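Local coordinates for ecto-NAD+ glycohydrolase (CD38 molecule) (Bos taurus, PDB 3GC6), which is a glycosylated ecto-enzyme of the CD38 (ADP-ribosyl cyclase) family, in which helices and a four-stranded parallel beta-sheet are combined, at residues 200-205 with 241-246; 34-39 with 102-107. The protein carries 1 engineered substitution. All blocks are in the same frame, centred on the assembly; numbering follows the deposited sequence.

Interaction 1: 200-205 with 241-246; sequences WLVHDT and DQFLQR. With NAG (2-acetamido-2-deoxy-beta-D-glucopyranose), chain C.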
# COMPACT_ATOMS: atom_id res chain seq x y z
N TRP A 200 26.76 16.77 12.47
CA TRP A 200 26.73 16.80 13.91
C TRP A 200 27.69 15.72 14.41
O TRP A 200 27.48 14.53 14.12
CB TRP A 200 25.29 16.48 14.36
CG TRP A 200 24.30 17.53 13.89
CD1 TRP A 200 23.60 17.54 12.71
CD2 TRP A 200 23.92 18.70 14.61
NE1 TRP A 200 22.80 18.68 12.66
CE2 TRP A 200 22.99 19.40 13.81
CE3 TRP A 200 24.29 19.23 15.85
CZ2 TRP A 200 22.41 20.61 14.22
CZ3 TRP A 200 23.70 20.43 16.27
CH2 TRP A 200 22.77 21.11 15.45
N LEU A 201 28.75 16.10 15.13
CA LEU A 201 29.68 15.11 15.67
C LEU A 201 29.33 14.89 17.14
O LEU A 201 29.54 15.79 17.95
CB LEU A 201 31.14 15.60 15.57
CG LEU A 201 31.80 15.39 14.19
CD1 LEU A 201 31.10 16.19 13.11
CD2 LEU A 201 33.27 15.79 14.28
N VAL A 202 28.85 13.70 17.45
CA VAL A 202 28.23 13.41 18.74
C VAL A 202 29.10 12.40 19.48
O VAL A 202 29.53 11.40 18.91
CB VAL A 202 26.78 12.87 18.53
CG1 VAL A 202 26.12 12.67 19.90
CG2 VAL A 202 25.96 13.88 17.72
N HIS A 203 29.39 12.68 20.76
CA HIS A 203 30.26 11.81 21.52
C HIS A 203 29.45 11.10 22.59
O HIS A 203 28.34 11.51 22.94
CB HIS A 203 31.43 12.59 22.18
CG HIS A 203 31.01 13.59 23.20
ND1 HIS A 203 30.65 13.24 24.49
CD2 HIS A 203 30.86 14.93 23.13
CE1 HIS A 203 30.31 14.33 25.16
NE2 HIS A 203 30.43 15.37 24.35
N ASP A 204 30.04 10.03 23.11
CA ASP A 204 29.36 9.25 24.12
C ASP A 204 29.36 9.90 25.49
O ASP A 204 30.30 10.61 25.83
CB ASP A 204 29.92 7.84 24.10
CG ASP A 204 29.46 7.10 22.86
OD1 ASP A 204 28.24 6.83 22.77
OD2 ASP A 204 30.29 6.82 21.98
N THR A 205 28.29 9.68 26.25
CA THR A 205 28.09 10.37 27.52
C THR A 205 29.32 10.16 28.42
O THR A 205 29.82 9.04 28.56
CB THR A 205 26.75 9.93 28.22
OG1 THR A 205 26.50 10.72 29.39
CG2 THR A 205 26.78 8.45 28.60
N ASP A 241 22.52 13.09 24.44
CA ASP A 241 21.34 13.78 24.95
C ASP A 241 21.32 15.24 24.53
O ASP A 241 20.24 15.78 24.21
CB ASP A 241 21.26 13.68 26.48
CG ASP A 241 20.96 12.26 26.95
OD1 ASP A 241 20.54 11.41 26.13
OD2 ASP A 241 21.13 12.00 28.17
N GLN A 242 22.48 15.91 24.53
CA GLN A 242 22.51 17.31 24.08
C GLN A 242 22.08 17.40 22.62
O GLN A 242 21.31 18.28 22.24
CB GLN A 242 23.91 17.92 24.23
CG GLN A 242 24.30 18.10 25.69
CD GLN A 242 25.71 18.55 25.84
OE1 GLN A 242 26.62 18.07 25.15
NE2 GLN A 242 25.92 19.47 26.78
N PHE A 243 22.56 16.46 21.80
CA PHE A 243 22.23 16.43 20.38
C PHE A 243 20.73 16.24 20.18
O PHE A 243 20.06 16.98 19.42
CB PHE A 243 23.01 15.29 19.72
CG PHE A 243 22.58 14.98 18.30
CD1 PHE A 243 22.68 15.94 17.31
CD2 PHE A 243 22.11 13.71 17.97
CE1 PHE A 243 22.31 15.67 16.01
CE2 PHE A 243 21.71 13.42 16.66
CZ PHE A 243 21.80 14.39 15.68
N LEU A 244 20.18 15.25 20.86
CA LEU A 244 18.76 14.94 20.67
C LEU A 244 17.85 16.10 21.11
O LEU A 244 16.72 16.26 20.60
CB LEU A 244 18.39 13.64 21.43
CG LEU A 244 18.99 12.38 20.79
CD1 LEU A 244 18.77 11.20 21.73
CD2 LEU A 244 18.41 12.09 19.39
N GLN A 245 18.32 16.88 22.09
CA GLN A 245 17.52 18.00 22.65
C GLN A 245 17.84 19.37 22.03
O GLN A 245 17.33 20.41 22.49
CB GLN A 245 17.69 18.06 24.18
CG GLN A 245 17.16 16.80 24.90
CD GLN A 245 17.24 16.92 26.44
OE1 GLN A 245 18.10 17.62 26.99
NE2 GLN A 245 16.33 16.22 27.13
N ARG A 246 18.68 19.38 21.00
CA ARG A 246 19.05 20.62 20.32
C ARG A 246 17.82 21.31 19.73
O ARG A 246 17.07 20.70 18.97
CB ARG A 246 20.07 20.36 19.20
CG ARG A 246 21.51 20.37 19.66
CD ARG A 246 21.90 21.73 20.24
NE ARG A 246 22.24 22.70 19.20
CZ ARG A 246 23.47 22.96 18.78
NH1 ARG A 246 24.51 22.31 19.31
NH2 ARG A 246 23.68 23.86 17.82
C1 NAG C . 30.92 5.56 18.18
C2 NAG C . 29.52 5.32 18.77
C3 NAG C . 29.59 4.19 19.80
C4 NAG C . 30.36 2.95 19.33
C5 NAG C . 31.68 3.38 18.70
C6 NAG C . 32.47 2.21 18.09
C7 NAG C . 28.02 7.26 18.84
C8 NAG C . 27.73 8.58 19.49
N2 NAG C . 29.00 6.54 19.40
O3 NAG C . 28.28 3.84 20.24
O4 NAG C . 30.60 2.06 20.43
O5 NAG C . 31.40 4.32 17.68
O6 NAG C . 31.66 1.48 17.19
O7 NAG C . 27.37 6.89 17.85
O HOH W 1 29.25 17.67 25.64

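Interaction 2: 34-39 with 102-107; sequences TIRPGS and RLMTLE. With SO4 (sulfate ion), chain F; SO4 (sulfate ion), chain E.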
# COMPACT_ATOMS: atom_id res chain seq x y z
N THR A 34 1.60 0.63 6.72
CA THR A 34 1.52 1.02 8.14
C THR A 34 2.63 1.98 8.58
O THR A 34 2.44 2.78 9.50
CB THR A 34 1.43 -0.21 9.08
OG1 THR A 34 2.73 -0.80 9.24
CG2 THR A 34 0.45 -1.25 8.56
N ILE A 35 3.78 1.91 7.92
CA ILE A 35 4.89 2.81 8.24
C ILE A 35 4.83 4.12 7.47
O ILE A 35 4.79 5.21 8.07
CB ILE A 35 6.26 2.13 8.03
CG1 ILE A 35 6.38 0.94 8.98
CG2 ILE A 35 7.41 3.11 8.27
CD1 ILE A 35 7.68 0.23 8.83
N ARG A 36 4.83 4.03 6.14
CA ARG A 36 4.74 5.21 5.30
C ARG A 36 3.58 5.12 4.32
O ARG A 36 3.79 5.12 3.11
CB ARG A 36 6.05 5.46 4.54
CG ARG A 36 6.98 6.52 5.13
CD ARG A 36 7.23 6.32 6.62
NE ARG A 36 8.21 7.26 7.18
CZ ARG A 36 9.42 6.92 7.62
NH1 ARG A 36 9.82 5.65 7.56
NH2 ARG A 36 10.23 7.84 8.11
N PRO A 37 2.35 5.04 4.84
CA PRO A 37 1.22 4.99 3.92
C PRO A 37 0.80 6.39 3.49
O PRO A 37 1.49 7.38 3.80
CB PRO A 37 0.12 4.37 4.78
CG PRO A 37 0.38 4.93 6.15
CD PRO A 37 1.91 5.02 6.25
N GLY A 38 -0.32 6.47 2.78
CA GLY A 38 -0.79 7.73 2.20
C GLY A 38 -0.03 8.06 0.93
O GLY A 38 -0.46 8.89 0.12
N SER A 39 1.10 7.37 0.74
CA SER A 39 1.98 7.62 -0.39
C SER A 39 1.45 6.96 -1.66
O SER A 39 0.52 6.14 -1.59
CB SER A 39 3.36 7.06 -0.06
OG SER A 39 3.26 5.66 0.19
N ARG A 102 11.14 12.46 12.97
CA ARG A 102 10.38 12.06 11.78
C ARG A 102 11.16 12.43 10.51
O ARG A 102 10.64 13.03 9.57
CB ARG A 102 8.98 12.72 11.76
CG ARG A 102 8.14 12.55 13.05
CD ARG A 102 8.00 11.13 13.56
NE ARG A 102 6.97 11.02 14.63
CZ ARG A 102 7.20 11.11 15.94
NH1 ARG A 102 8.42 11.30 16.41
NH2 ARG A 102 6.19 10.99 16.80
N LEU A 103 12.44 12.07 10.52
CA LEU A 103 13.31 12.19 9.35
C LEU A 103 13.57 10.79 8.78
O LEU A 103 13.12 9.76 9.33
CB LEU A 103 14.66 12.82 9.75
CG LEU A 103 14.51 14.17 10.45
CD1 LEU A 103 15.85 14.66 11.01
CD2 LEU A 103 13.86 15.22 9.55
N MET A 104 14.26 10.72 7.64
CA MET A 104 14.50 9.41 7.04
C MET A 104 15.97 9.15 6.72
O MET A 104 16.60 9.93 5.97
CB MET A 104 13.69 9.22 5.75
CG MET A 104 12.21 9.39 5.95
SD MET A 104 11.30 9.36 4.36
CE MET A 104 11.66 7.73 4.03
N THR A 105 16.52 8.08 7.30
CA THR A 105 17.81 7.53 6.87
C THR A 105 17.61 6.62 5.64
O THR A 105 16.46 6.37 5.25
CB THR A 105 18.50 6.67 7.95
OG1 THR A 105 17.71 5.50 8.20
CG2 THR A 105 18.65 7.46 9.27
N LEU A 106 18.72 6.10 5.12
CA LEU A 106 18.65 5.18 3.98
C LEU A 106 17.80 3.97 4.37
O LEU A 106 17.07 3.44 3.55
CB LEU A 106 20.06 4.74 3.60
CG LEU A 106 20.21 3.81 2.38
CD1 LEU A 106 19.60 4.47 1.16
CD2 LEU A 106 21.67 3.43 2.17
N GLU A 107 17.93 3.55 5.63
CA GLU A 107 17.20 2.37 6.10
C GLU A 107 15.72 2.64 6.36
O GLU A 107 14.97 1.73 6.71
CB GLU A 107 17.89 1.80 7.34
CG GLU A 107 19.30 1.32 7.10
CD GLU A 107 20.32 2.45 6.92
OE1 GLU A 107 20.11 3.56 7.43
OE2 GLU A 107 21.38 2.23 6.31
S SO4 F . 7.10 10.30 19.82
O1 SO4 F . 8.17 10.61 18.87
O2 SO4 F . 6.21 11.45 19.99
O3 SO4 F . 6.33 9.16 19.32
O4 SO4 F . 7.71 9.97 21.11
S SO4 E . 1.98 -5.10 9.87
O1 SO4 E . 2.31 -3.76 9.41
O2 SO4 E . 0.55 -5.17 10.20
O3 SO4 E . 2.29 -6.06 8.80
O4 SO4 E . 2.76 -5.43 11.06

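Interaction 1: 200-205 with 241-246
V202, near the end of strand 196-203, lies 6.9 Å CA to CA from F243 in helix 240-244. With its CG anti to the backbone N (chi1 169°), the F243 ring meets both V202 and W200. CG2 of V202 sits over one ring face, 3.9 Å from the F243 centroid, a CH-pi contact. F243 CE1 in turn lies over one face of the W200 indole, 3.3 Å above its plane and toward the rim, with the five-membered ring of W200 at 51° to the phenyl ring. The modelled R246 conformer, one of two, lays its guanidinium face against the W200 ring edge, a less certain contact. One water joins H203 NE2 (2.9 Å) to Q242 OE1 (2.7 Å); H203 ND1 donates to D204 O at 167°, in the ring plane, and with both nitrogens engaged imidazole rotation is probably limited. D204 OD2 accepts from N2 of the glycan NAG (2.9 Å), and OD1 forms a salt bridge to R240. L93 and Y97 of helix 91-101 also pack on F243, L93 reaching V202 as well. In this alpha/beta fold, helix 216-227 makes the beta-alpha-beta crossover between parallel strands 196-203 and 231-239; helix 240-244 follows the second strand and packs back on the first.

Interaction 2: 34-39 with 102-107
R102 NH1 makes the shortest polar bond here, 2.6 Å to O1 of the chain F sulfate with an N-H...O angle of 142°. The anion lies at the guanidinium edge and is also bonded by R100 NH2; it probably came from the crystallisation liquor. Contact between the segments rests instead on R36, whose chain, bent at chi2 (51°), extends toward M104 from the opposite direction. It is small and loose, burying 109 Å² in all, and only M104 CG comes close, 3.3 Å from R36 NH2. Because chi3 of M104, at 67°, turns the end of the chain back, its CE lies over the centre of one guanidinium face of R36, at a height of 4.2 Å. L103 O stands at the guanidinium edge, 3.7 Å from R36 NH2. No hydrogen bond joins the segments. M104 is fixed by backbone bonds to Q83 and V85, and its side chain also packs on V79 and P80, while R36 also touches D108. Beyond R36 the turn enters the subunit interface, where S39 O is hydrogen-bonded to T34 OG1 of the second subunit and P37 packs on P37 of that subunit. The R36 side chain thus bridges from the end of helix 20-35 to the loop after helix 91-101, a helix that itself closes in a Schellman motif, with R102 at positive phi.

Interactions 1 and 2 have centres 23 Å apart and nearest atoms about 8 Å apart, so they do not touch. Helix 91-101 relates them. Its Y97 meets the ring of F243 in interaction 1 and the side chain of L103 in interaction 2; R101 NH2, at its end, bonds L244 O, and the next residue, R102, opens segment 102-107. Strand 85-88, at the edge of the sheet that contains 196-203, bonds M104 through V85. The ligands mark different surfaces: the glycan lies beside D204 in interaction 1, whereas in interaction 2 one sulfate binds R102 and the other lies near T34, where it also bonds S41 of the second subunit.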